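Side-chain contacts in extracellular solute-binding protein family 1 (Pseudothermotoga lettingae, PDB 5CI5), which probably serves as the periplasmic sugar receptor of an ABC transporter and holds alpha-D-tagatopyranose in the cleft between its two lobes: residues A[58-62]-A[63-67]; A[185-189]-A[190-194]; A[246-249]-A[250-253]; A[378-381]-A[382-386]. All coordinates share one frame; numbering follows the deposited sequence.

Interaction 1: residues A[58-62]-A[63-67]; sequences QLFGF and DTYYD. With T6T (alpha-D-tagatopyranose), chain C.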
loop_
_atom_site.group_PDB
_atom_site.type_symbol
_atom_site.label_atom_id
_atom_site.label_comp_id
_atom_site.label_asym_id
_atom_site.label_seq_id
_atom_site.Cartn_x
_atom_site.Cartn_y
_atom_site.Cartn_z
ATOM N N GLN A 58 -5.510 7.125 18.525
ATOM C CA GLN A 58 -4.513 6.076 18.715
ATOM C C GLN A 58 -3.866 5.774 17.351
ATOM O O GLN A 58 -4.559 5.625 16.335
ATOM C CB GLN A 58 -5.126 4.818 19.341
ATOM C CG GLN A 58 -4.109 3.733 19.711
ATOM C CD GLN A 58 -4.690 2.660 20.629
ATOM O OE1 GLN A 58 -5.773 2.829 21.194
ATOM N NE2 GLN A 58 -3.963 1.551 20.785
ATOM N N LEU A 59 -2.536 5.738 17.348
ATOM C CA LEU A 59 -1.729 5.503 16.149
ATOM C C LEU A 59 -1.188 4.091 16.163
ATOM O O LEU A 59 -0.739 3.599 17.200
ATOM C CB LEU A 59 -0.556 6.496 16.081
ATOM C CG LEU A 59 -0.945 7.975 16.179
ATOM C CD1 LEU A 59 0.290 8.902 16.230
ATOM C CD2 LEU A 59 -1.844 8.349 15.038
ATOM N N PHE A 60 -1.191 3.452 14.998
ATOM C CA PHE A 60 -0.783 2.057 14.876
ATOM C C PHE A 60 0.190 1.858 13.724
ATOM O O PHE A 60 -0.104 2.255 12.596
ATOM C CB PHE A 60 -1.976 1.140 14.607
ATOM C CG PHE A 60 -3.013 1.118 15.684
ATOM C CD1 PHE A 60 -3.944 2.122 15.768
ATOM C CD2 PHE A 60 -3.086 0.060 16.585
ATOM C CE1 PHE A 60 -4.934 2.088 16.714
ATOM C CE2 PHE A 60 -4.077 0.024 17.546
ATOM C CZ PHE A 60 -4.993 1.051 17.624
ATOM N N GLY A 61 1.291 1.159 13.980
ATOM C CA GLY A 61 2.160 0.722 12.897
ATOM C C GLY A 61 1.480 -0.277 11.967
ATOM O O GLY A 61 0.567 -1.007 12.349
ATOM N N PHE A 62 1.937 -0.332 10.730
ATOM C CA PHE A 62 1.282 -1.172 9.753
ATOM C C PHE A 62 1.297 -2.644 10.072
ATOM O O PHE A 62 0.298 -3.311 9.904
ATOM C CB PHE A 62 1.912 -1.003 8.359
ATOM C CG PHE A 62 1.267 -1.866 7.299
ATOM C CD1 PHE A 62 -0.028 -1.612 6.877
ATOM C CD2 PHE A 62 1.937 -2.933 6.757
ATOM C CE1 PHE A 62 -0.637 -2.399 5.920
ATOM C CE2 PHE A 62 1.331 -3.737 5.789
ATOM C CZ PHE A 62 0.044 -3.472 5.375
ATOM N N ASP A 63 2.423 -3.159 10.536
ATOM C CA ASP A 63 2.650 -4.598 10.457
ATOM C C ASP A 63 1.718 -5.393 11.385
ATOM O O ASP A 63 1.470 -6.574 11.131
ATOM C CB ASP A 63 4.104 -4.929 10.777
ATOM C CG ASP A 63 5.078 -4.455 9.701
ATOM O OD1 ASP A 63 4.660 -3.818 8.721
ATOM O OD2 ASP A 63 6.290 -4.735 9.841
ATOM N N THR A 64 1.203 -4.758 12.429
ATOM C CA THR A 64 0.289 -5.450 13.349
ATOM C C THR A 64 -1.098 -4.830 13.393
ATOM O O THR A 64 -1.934 -5.235 14.216
ATOM C CB THR A 64 0.843 -5.492 14.797
ATOM O OG1 THR A 64 1.026 -4.170 15.305
ATOM C CG2 THR A 64 2.162 -6.224 14.829
ATOM N N TYR A 65 -1.383 -3.886 12.493
ATOM C CA TYR A 65 -2.623 -3.135 12.631
ATOM C C TYR A 65 -3.863 -3.980 12.282
ATOM O O TYR A 65 -4.882 -3.870 12.965
ATOM C CB TYR A 65 -2.577 -1.856 11.786
ATOM C CG TYR A 65 -3.843 -1.012 11.866
ATOM C CD1 TYR A 65 -4.436 -0.727 13.092
ATOM C CD2 TYR A 65 -4.444 -0.496 10.713
ATOM C CE1 TYR A 65 -5.580 0.060 13.175
ATOM C CE2 TYR A 65 -5.606 0.298 10.787
ATOM C CZ TYR A 65 -6.176 0.544 12.018
ATOM O OH TYR A 65 -7.311 1.305 12.128
ATOM N N TYR A 66 -3.792 -4.834 11.266
ATOM C CA TYR A 66 -4.958 -5.643 10.894
ATOM C C TYR A 66 -5.432 -6.476 12.078
ATOM O O TYR A 66 -6.604 -6.498 12.418
ATOM C CB TYR A 66 -4.637 -6.560 9.719
ATOM C CG TYR A 66 -5.813 -7.402 9.267
ATOM C CD1 TYR A 66 -6.880 -6.824 8.582
ATOM C CD2 TYR A 66 -5.871 -8.768 9.522
ATOM C CE1 TYR A 66 -7.958 -7.601 8.150
ATOM C CE2 TYR A 66 -6.954 -9.543 9.102
ATOM C CZ TYR A 66 -7.996 -8.955 8.427
ATOM O OH TYR A 66 -9.064 -9.747 8.019
ATOM N N ASP A 67 -4.492 -7.165 12.704
ATOM C CA ASP A 67 -4.839 -8.047 13.810
ATOM C C ASP A 67 -5.438 -7.270 14.979
ATOM O O ASP A 67 -6.399 -7.731 15.591
ATOM C CB ASP A 67 -3.615 -8.835 14.259
ATOM C CG ASP A 67 -3.201 -9.892 13.241
ATOM O OD1 ASP A 67 -4.048 -10.315 12.414
ATOM O OD2 ASP A 67 -2.022 -10.293 13.261
HETATM O O3 T6T C . -0.619 0.934 -0.230
HETATM C C3 T6T C . -0.989 1.032 1.141
HETATM C C4 T6T C . -1.790 -0.214 1.521
HETATM O O4 T6T C . -2.894 -0.380 0.621
HETATM C C5 T6T C . -0.858 -1.405 1.464
HETATM O O5 T6T C . -1.558 -2.598 1.822
HETATM C C6 T6T C . 0.344 -1.181 2.374
HETATM O O6 T6T C . 1.038 -0.010 1.946
HETATM C C2 T6T C . 0.238 1.176 1.982
HETATM O O2 T6T C . -0.140 1.451 3.336
HETATM C C1 T6T C . 1.129 2.334 1.482
HETATM O O1 T6T C . 0.470 3.544 1.394
HETATM O O HOH W 1 -0.209 -1.929 14.858
HETATM O O HOH W 2 -1.543 -5.305 9.349
#
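Phe60 and Tyr65 make the dense side of this turn. Tyr65 CD1 comes to 3.4 Å from Phe60 CB, and its CE1 lies over one face of the Phe60 ring, offset toward the rim. The two side chains cross at about a right angle, yet their ring planes are inclined by only 37°, neither a stack nor an edge-to-face pair. With chi1 at 180°, the Tyr65 ring is anti to its own backbone N and reaches back over the end of the strand. Tyr65 CB also rests 3.3 Å from Gly61 O. Farther out, Trp28 of the adjoining strand meets the Phe60 ring, and Tyr65 OH is hydrogen-bonded to Phe83 O, a link to strand 81-85. The segment is a strand-to-helix connection of the parallel beta-alpha type, common in the lobes of periplasmic binding proteins: strand 55-60 ends, Gly61 turns the chain, and helix 62-75 sets off. Tyr65 N donates to Phe62 O in a nearly straight bond of 3.1 Å, coming from above the carbonyl plane. The watery side is looser. One water spans Gly61 O and Thr64 OG1, and a second gives a proton to Phe62 O while accepting from Tyr66 N. Phe62 turns instead toward the sugar, its CZ 3.8 Å from C6 of the tagatose, an oblique approach. Asp63 OD1 sits at the edge of the Phe62 ring, 3.5 Å from CD2, with ring and carboxylate planes 79° apart, while Asp63 OD2 is hydrogen-bonded to His246.

Interaction 2: residues A[185-189]-A[190-194]; sequences SGTKT and EHTTL. With T6T (alpha-D-tagatopyranose), chain C.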
loop_
_atom_site.group_PDB
_atom_site.type_symbol
_atom_site.label_atom_id
_atom_site.label_comp_id
_atom_site.label_asym_id
_atom_site.label_seq_id
_atom_site.Cartn_x
_atom_site.Cartn_y
_atom_site.Cartn_z
ATOM N N SER A 185 10.786 -7.837 -0.587
ATOM C CA SER A 185 10.023 -8.070 0.655
ATOM C C SER A 185 9.693 -9.548 0.768
ATOM O O SER A 185 9.032 -10.119 -0.102
ATOM C CB SER A 185 8.739 -7.230 0.708
ATOM O OG SER A 185 9.033 -5.844 0.637
ATOM N N GLY A 186 10.139 -10.155 1.867
ATOM C CA GLY A 186 9.847 -11.553 2.138
ATOM C C GLY A 186 9.393 -11.856 3.549
ATOM O O GLY A 186 9.496 -12.988 4.015
ATOM N N THR A 187 8.890 -10.834 4.228
ATOM C CA THR A 187 8.315 -10.935 5.567
ATOM C C THR A 187 6.883 -11.488 5.526
ATOM O O THR A 187 6.238 -11.514 4.471
ATOM C CB THR A 187 8.307 -9.533 6.217
ATOM O OG1 THR A 187 7.782 -8.587 5.262
ATOM C CG2 THR A 187 9.722 -9.097 6.597
ATOM N N LYS A 188 6.372 -11.910 6.683
ATOM C CA LYS A 188 4.964 -12.301 6.770
ATOM C C LYS A 188 4.075 -11.066 6.956
ATOM O O LYS A 188 3.382 -10.886 7.970
ATOM C CB LYS A 188 4.753 -13.301 7.900
ATOM C CG LYS A 188 5.392 -14.673 7.647
ATOM C CD LYS A 188 4.816 -15.367 6.388
ATOM C CE LYS A 188 3.310 -15.596 6.443
ATOM N NZ LYS A 188 2.918 -16.603 7.468
ATOM N N THR A 189 4.122 -10.211 5.943
ATOM C CA THR A 189 3.376 -8.965 5.906
ATOM C C THR A 189 2.847 -8.759 4.477
ATOM O O THR A 189 3.305 -9.405 3.516
ATOM C CB THR A 189 4.234 -7.749 6.298
ATOM O OG1 THR A 189 5.255 -7.588 5.305
ATOM C CG2 THR A 189 4.858 -7.873 7.699
ATOM N N GLU A 190 1.878 -7.852 4.347
ATOM C CA GLU A 190 1.236 -7.579 3.077
ATOM C C GLU A 190 2.238 -7.144 2.015
ATOM O O GLU A 190 1.982 -7.359 0.847
ATOM C CB GLU A 190 0.170 -6.498 3.272
ATOM C CG GLU A 190 -0.647 -6.161 2.055
ATOM C CD GLU A 190 -1.594 -7.245 1.607
ATOM O OE1 GLU A 190 -1.743 -8.264 2.311
ATOM O OE2 GLU A 190 -2.182 -7.076 0.532
ATOM N N HIS A 191 3.349 -6.517 2.417
ATOM C CA HIS A 191 4.349 -6.057 1.446
ATOM C C HIS A 191 4.800 -7.216 0.546
ATOM O O HIS A 191 5.090 -7.043 -0.641
ATOM C CB HIS A 191 5.614 -5.472 2.102
ATOM C CG HIS A 191 5.380 -4.528 3.240
ATOM N ND1 HIS A 191 5.144 -4.962 4.527
ATOM C CD2 HIS A 191 5.442 -3.176 3.306
ATOM C CE1 HIS A 191 5.039 -3.916 5.329
ATOM N NE2 HIS A 191 5.208 -2.818 4.610
ATOM N N THR A 192 4.928 -8.398 1.125
ATOM C CA THR A 192 5.405 -9.557 0.387
ATOM C C THR A 192 4.393 -10.024 -0.675
ATOM O O THR A 192 4.751 -10.327 -1.817
ATOM C CB THR A 192 5.745 -10.668 1.379
ATOM O OG1 THR A 192 6.789 -10.176 2.226
ATOM C CG2 THR A 192 6.188 -11.971 0.656
ATOM N N THR A 193 3.116 -9.994 -0.335
ATOM C CA THR A 193 2.079 -10.255 -1.315
ATOM C C THR A 193 2.093 -9.221 -2.411
ATOM O O THR A 193 1.962 -9.553 -3.583
ATOM C CB THR A 193 0.704 -10.272 -0.668
ATOM O OG1 THR A 193 0.720 -11.328 0.285
ATOM C CG2 THR A 193 -0.434 -10.520 -1.700
ATOM N N LEU A 194 2.213 -7.960 -2.027
ATOM C CA LEU A 194 2.228 -6.894 -3.011
ATOM C C LEU A 194 3.421 -7.017 -3.930
ATOM O O LEU A 194 3.300 -6.789 -5.142
ATOM C CB LEU A 194 2.205 -5.525 -2.312
ATOM C CG LEU A 194 0.890 -5.165 -1.619
ATOM C CD1 LEU A 194 1.116 -4.071 -0.605
ATOM C CD2 LEU A 194 -0.156 -4.761 -2.635
HETATM O O3 T6T C . -0.619 0.934 -0.230
HETATM C C3 T6T C . -0.989 1.032 1.141
HETATM C C4 T6T C . -1.790 -0.214 1.521
HETATM O O4 T6T C . -2.894 -0.380 0.621
HETATM C C5 T6T C . -0.858 -1.405 1.464
HETATM O O5 T6T C . -1.558 -2.598 1.822
HETATM C C6 T6T C . 0.344 -1.181 2.374
HETATM O O6 T6T C . 1.038 -0.010 1.946
HETATM C C2 T6T C . 0.238 1.176 1.982
HETATM O O2 T6T C . -0.140 1.451 3.336
HETATM C C1 T6T C . 1.129 2.334 1.482
HETATM O O1 T6T C . 0.470 3.544 1.394
#
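Thr192 OG1 reaches back from the first turn of the helix to Thr187 O, 2.7 Å away, giving its proton to a lone pair in the carbonyl plane. Its chi1 of -62° sets OG1 anti to the carbonyl carbon and beside the backbone N, facing the loop, while CG2 lies 3.5 Å from Ser185 O. Thr192 N donates to Thr189 O from above the carbonyl plane, so backbone and side chain of one residue both hold the incoming loop. Beside this pair, Thr189 OG1 meets His191 ND1 at 2.7 Å, near the plane of the imidazole and at its edge. The same hydroxyl shares a second 2.7 Å hydrogen bond with Thr187 OG1, and a short polar chain runs from loop to ring. The loop curls through an inverse gamma turn centred on Lys188 before it enters helix 190-202, whose opening residues carry Glu190 and Leu194 into the tagatose pocket. Were Thr192 an alanine, Thr187 O would probably lose its hydroxyl donor, and the loop would be held less firmly to the helix start. Ser185 packs behind, its OG 3.7 Å from His191 CB and accepting from Glu247 N. Next comes a second shell, in which the His191 ring stacks on that of His246. On the sugar side, Glu190 CG approaches O5 of the tagatose at 3.7 Å and Leu194 CD1 at 3.9 Å; the Glu190 carboxylate turns elsewhere, to Ser380, Tyr376 and a salt bridge with Arg370.

Interaction 3: residues A[246-249]-A[250-253]; sequences HEDD and YRNM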
loop_
_atom_site.group_PDB
_atom_site.type_symbol
_atom_site.label_atom_id
_atom_site.label_comp_id
_atom_site.label_asym_id
_atom_site.label_seq_id
_atom_site.Cartn_x
_atom_site.Cartn_y
_atom_site.Cartn_z
ATOM N N HIS A 246 11.249 -5.603 4.577
ATOM C CA HIS A 246 10.278 -5.272 3.545
ATOM C C HIS A 246 10.435 -3.811 3.116
ATOM O O HIS A 246 11.308 -3.086 3.623
ATOM C CB HIS A 246 8.834 -5.561 4.023
ATOM C CG HIS A 246 8.469 -4.893 5.310
ATOM N ND1 HIS A 246 8.504 -3.529 5.478
ATOM C CD2 HIS A 246 7.998 -5.411 6.471
ATOM C CE1 HIS A 246 8.096 -3.232 6.702
ATOM N NE2 HIS A 246 7.795 -4.354 7.328
ATOM N N GLU A 247 9.558 -3.404 2.196
ATOM C CA GLU A 247 9.523 -2.047 1.643
ATOM C C GLU A 247 9.862 -0.919 2.609
ATOM O O GLU A 247 10.575 0.008 2.231
ATOM C CB GLU A 247 8.135 -1.707 1.110
ATOM C CG GLU A 247 7.630 -2.491 -0.045
ATOM C CD GLU A 247 6.215 -2.071 -0.414
ATOM O OE1 GLU A 247 5.646 -1.206 0.285
ATOM O OE2 GLU A 247 5.672 -2.611 -1.391
ATOM N N ASP A 248 9.287 -0.936 3.816
ATOM C CA ASP A 248 9.435 0.214 4.694
ATOM C C ASP A 248 10.858 0.248 5.260
ATOM O O ASP A 248 11.470 1.315 5.337
ATOM C CB ASP A 248 8.402 0.192 5.806
ATOM C CG ASP A 248 6.979 0.243 5.279
ATOM O OD1 ASP A 248 6.734 1.069 4.373
ATOM O OD2 ASP A 248 6.094 -0.492 5.787
ATOM N N ASP A 249 11.386 -0.925 5.607
ATOM C CA ASP A 249 12.783 -1.061 5.995
ATOM C C ASP A 249 13.702 -0.586 4.860
ATOM O O ASP A 249 14.658 0.175 5.076
ATOM C CB ASP A 249 13.089 -2.514 6.351
ATOM C CG ASP A 249 12.168 -3.055 7.408
ATOM O OD1 ASP A 249 11.998 -2.363 8.429
ATOM O OD2 ASP A 249 11.593 -4.153 7.212
ATOM N N TYR A 250 13.384 -1.000 3.640
ATOM C CA TYR A 250 14.218 -0.635 2.490
ATOM C C TYR A 250 14.191 0.873 2.239
ATOM O O TYR A 250 15.205 1.434 1.816
ATOM C CB TYR A 250 13.790 -1.411 1.246
ATOM C CG TYR A 250 13.951 -2.914 1.397
ATOM C CD1 TYR A 250 15.054 -3.449 2.054
ATOM C CD2 TYR A 250 12.989 -3.808 0.905
ATOM C CE1 TYR A 250 15.205 -4.814 2.190
ATOM C CE2 TYR A 250 13.127 -5.166 1.054
ATOM C CZ TYR A 250 14.241 -5.670 1.698
ATOM O OH TYR A 250 14.432 -7.013 1.844
ATOM N N ARG A 251 13.052 1.529 2.470
ATOM C CA ARG A 251 12.963 2.981 2.308
ATOM C C ARG A 251 13.880 3.664 3.316
ATOM O O ARG A 251 14.581 4.625 2.994
ATOM C CB ARG A 251 11.520 3.477 2.483
ATOM C CG ARG A 251 11.346 4.962 2.302
ATOM C CD ARG A 251 9.951 5.434 2.710
ATOM N NE ARG A 251 9.684 5.201 4.124
ATOM C CZ ARG A 251 8.835 4.287 4.604
ATOM N NH1 ARG A 251 8.117 3.495 3.809
ATOM N NH2 ARG A 251 8.679 4.182 5.913
ATOM N N ASN A 252 13.878 3.176 4.552
ATOM C CA ASN A 252 14.747 3.757 5.554
ATOM C C ASN A 252 16.224 3.506 5.244
ATOM O O ASN A 252 17.064 4.370 5.460
ATOM C CB ASN A 252 14.344 3.231 6.932
ATOM C CG ASN A 252 13.077 3.907 7.442
ATOM O OD1 ASN A 252 12.989 5.123 7.421
ATOM N ND2 ASN A 252 12.081 3.120 7.840
HETATM N N MSE A 253 16.533 2.352 4.670
HETATM C CA MSE A 253 17.903 2.052 4.268
HETATM C C MSE A 253 18.273 2.891 3.061
HETATM O O MSE A 253 19.433 3.323 2.918
HETATM C CB MSE A 253 18.064 0.570 3.963
HETATM C CG MSE A 253 17.867 -0.305 5.189
HETATM SE SE MSE A 253 17.926 -2.180 4.737
HETATM C CE MSE A 253 17.332 -2.921 6.429
HETATM O O HOH W 3 11.170 0.392 8.878
#
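Asp248 OD1 receives Arg251 NH1 at 2.8 Å in a salt bridge between residues one helical turn apart. The donor meets the oxygen on its anti side, 22° out of the carboxylate plane, and the oxygen lies close to the guanidinium plane. The two side chains run side by side in the same direction, and a bend at chi3 (63°) folds the arginine back so that one guanidinium face lies over Asp248 O. The other oxygen, OD2, is gripped twice from outside, by His191 NE2 and Gln32 NE2. A capping box opens this helix. His246 ND1, at the N-cap, accepts from Asp248 N exactly in the imidazole plane, and Asp249 OD2 returns the bond, taking His246 N at 3.0 Å on its anti lone pair. That same OD2 sits 3.5 Å above the centre of the His246 ring. Tyr250 N then donates to His246 O at 2.9 Å, and the phenol ring swings beneath this carbonyl, which lies over one of its faces; Tyr250 OH continues to Val184 O. On the outer flank a water donates to Asp249 OD1 and accepts weakly from Asn252 ND2. With Glu247, Asp248 and Asp249 gathered at the N-terminus, the helix dipole would be expected to stabilise their negative charge, and Arg251 and Arg139, salt-bridged to Asp248 and Glu247, probably offset much of it.

Interaction 4: residues A[378-381]-A[382-386]; sequences QISE and QIQTM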
loop_
_atom_site.group_PDB
_atom_site.type_symbol
_atom_site.label_atom_id
_atom_site.label_comp_id
_atom_site.label_asym_id
_atom_site.label_seq_id
_atom_site.Cartn_x
_atom_site.Cartn_y
_atom_site.Cartn_z
ATOM N N GLN A 378 -7.010 -13.861 3.968
ATOM C CA GLN A 378 -6.557 -15.248 4.005
ATOM C C GLN A 378 -5.732 -15.633 2.776
ATOM O O GLN A 378 -4.779 -16.414 2.876
ATOM C CB GLN A 378 -7.758 -16.188 4.104
ATOM C CG GLN A 378 -8.452 -16.168 5.423
ATOM C CD GLN A 378 -9.764 -16.932 5.333
ATOM O OE1 GLN A 378 -10.822 -16.341 5.125
ATOM N NE2 GLN A 378 -9.682 -18.250 5.420
ATOM N N ILE A 379 -6.133 -15.129 1.610
ATOM C CA ILE A 379 -5.410 -15.366 0.359
ATOM C C ILE A 379 -3.997 -14.753 0.437
ATOM O O ILE A 379 -3.009 -15.397 0.088
ATOM C CB ILE A 379 -6.214 -14.792 -0.839
ATOM C CG1 ILE A 379 -7.486 -15.624 -1.043
ATOM C CG2 ILE A 379 -5.352 -14.740 -2.120
ATOM C CD1 ILE A 379 -8.461 -15.032 -2.032
ATOM N N SER A 380 -3.904 -13.527 0.927
ATOM C CA SER A 380 -2.620 -12.840 1.069
ATOM C C SER A 380 -1.690 -13.640 1.990
ATOM O O SER A 380 -0.506 -13.815 1.714
ATOM C CB SER A 380 -2.822 -11.426 1.597
ATOM O OG SER A 380 -1.558 -10.843 1.770
ATOM N N GLU A 381 -2.250 -14.187 3.061
ATOM C CA GLU A 381 -1.468 -15.053 3.937
ATOM C C GLU A 381 -0.829 -16.228 3.171
ATOM O O GLU A 381 0.308 -16.589 3.438
ATOM C CB GLU A 381 -2.343 -15.584 5.079
ATOM C CG GLU A 381 -1.749 -16.756 5.857
ATOM C CD GLU A 381 -0.434 -16.420 6.527
ATOM O OE1 GLU A 381 -0.142 -15.217 6.667
ATOM O OE2 GLU A 381 0.306 -17.362 6.920
ATOM N N GLN A 382 -1.550 -16.803 2.212
ATOM C CA GLN A 382 -0.999 -17.895 1.406
ATOM C C GLN A 382 0.157 -17.453 0.503
ATOM O O GLN A 382 1.125 -18.198 0.305
ATOM C CB GLN A 382 -2.093 -18.536 0.560
ATOM C CG GLN A 382 -3.153 -19.218 1.399
ATOM C CD GLN A 382 -2.556 -20.365 2.195
ATOM O OE1 GLN A 382 -1.720 -21.119 1.684
ATOM N NE2 GLN A 382 -2.922 -20.459 3.446
ATOM N N ILE A 383 0.054 -16.237 -0.028
ATOM C CA ILE A 383 1.077 -15.701 -0.909
ATOM C C ILE A 383 2.343 -15.414 -0.074
ATOM O O ILE A 383 3.469 -15.742 -0.474
ATOM C CB ILE A 383 0.589 -14.422 -1.634
ATOM C CG1 ILE A 383 -0.648 -14.727 -2.498
ATOM C CG2 ILE A 383 1.714 -13.825 -2.459
ATOM C CD1 ILE A 383 -0.403 -15.751 -3.594
ATOM N N GLN A 384 2.161 -14.824 1.112
ATOM C CA GLN A 384 3.284 -14.552 2.006
ATOM C C GLN A 384 4.043 -15.853 2.327
ATOM O O GLN A 384 5.276 -15.910 2.255
ATOM C CB GLN A 384 2.793 -13.894 3.298
ATOM C CG GLN A 384 2.221 -12.487 3.074
ATOM C CD GLN A 384 1.399 -11.992 4.247
ATOM O OE1 GLN A 384 0.369 -11.322 4.074
ATOM N NE2 GLN A 384 1.807 -12.370 5.437
ATOM N N THR A 385 3.298 -16.886 2.705
ATOM C CA THR A 385 3.897 -18.158 3.071
ATOM C C THR A 385 4.638 -18.794 1.882
ATOM O O THR A 385 5.749 -19.290 2.019
ATOM C CB THR A 385 2.814 -19.107 3.620
ATOM O OG1 THR A 385 2.278 -18.557 4.834
ATOM C CG2 THR A 385 3.388 -20.514 3.890
HETATM N N MSE A 386 4.024 -18.727 0.711
HETATM C CA MSE A 386 4.613 -19.211 -0.529
HETATM C C MSE A 386 6.010 -18.606 -0.729
HETATM O O MSE A 386 7.019 -19.329 -0.908
HETATM C CB MSE A 386 3.688 -18.860 -1.692
HETATM C CG MSE A 386 4.180 -19.319 -3.025
HETATM SE SE MSE A 386 3.100 -18.614 -4.445
HETATM C CE MSE A 386 3.574 -16.739 -4.268
HETATM O O HOH W 4 -4.691 -18.457 4.636
HETATM O O HOH W 5 0.268 -20.002 6.308
#
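Gln384 lies against the preceding helical turn along its whole length. CB is 3.7 Å from Ser380 O and equally far from Glu381 O. CG comes closer, 3.3 Å from Ser380 O, because chi1 (-67°) lays it beside the backbone N, and from there the chain runs on extended. CD stays within van der Waals range of the same carbonyl. At the tip the amide divides: OE1 lies 3.0 Å from Ser380 OG, a possible hydrogen bond left unsettled because the hydroxyl proton has another acceptor within reach in Glu190, while NE2 faces Glu381 OE1 at 3.7 Å, amide and carboxylate planes being 79° apart. Shortening Gln384 to an alanine is likely to take OE1 away from Ser380 OG and open a gap against Lys188, on which the amide also packs. Beneath the side chain, Gln384 N donates to Ser380 O nearly along the C=O axis, with an N-H...O angle of 170°. One residue on, Thr385 N donates to Glu381 O, and a water bridges Glu381 OE2 and Thr385 OG1; OE2 also has a salt bridge to Lys188. On the flank toward helix 397-413, another water joins Gln378 O to Gln382 NE2, and Gln382 OE1 is bonded to Asn407. Ile383 turns to Thr193 and Tyr196. The pattern is that of an alpha-helix with i to i+4 bonding, wedged between helices 190-202 and 397-413, its Ser380 forming a second shell behind Glu190 of the tagatose pocket.

Interactions 2 and 3 are largely buried, although interaction 3 has one bridging water on its outer flank; interactions 1 and 4 are partly buried, with two waters each. Three of them meet at helix starts: Asp63 of interaction 1 bonds to His246 of interaction 3, and interaction 3 is also bonded to interaction 2, Asp248 to His191 and Glu247 N to Ser185 OG. Interaction 4 packs against the helix 190-202 of interaction 2, with Ser380 bonded to Glu190 and Thr193; it does not touch interactions 1 or 3. Aromatic packing sets interaction 1 apart, hydroxyl bonding marks interaction 2, charge and capping interaction 3, amide contacts interaction 4. Only interactions 1 and 2 touch the tagatose.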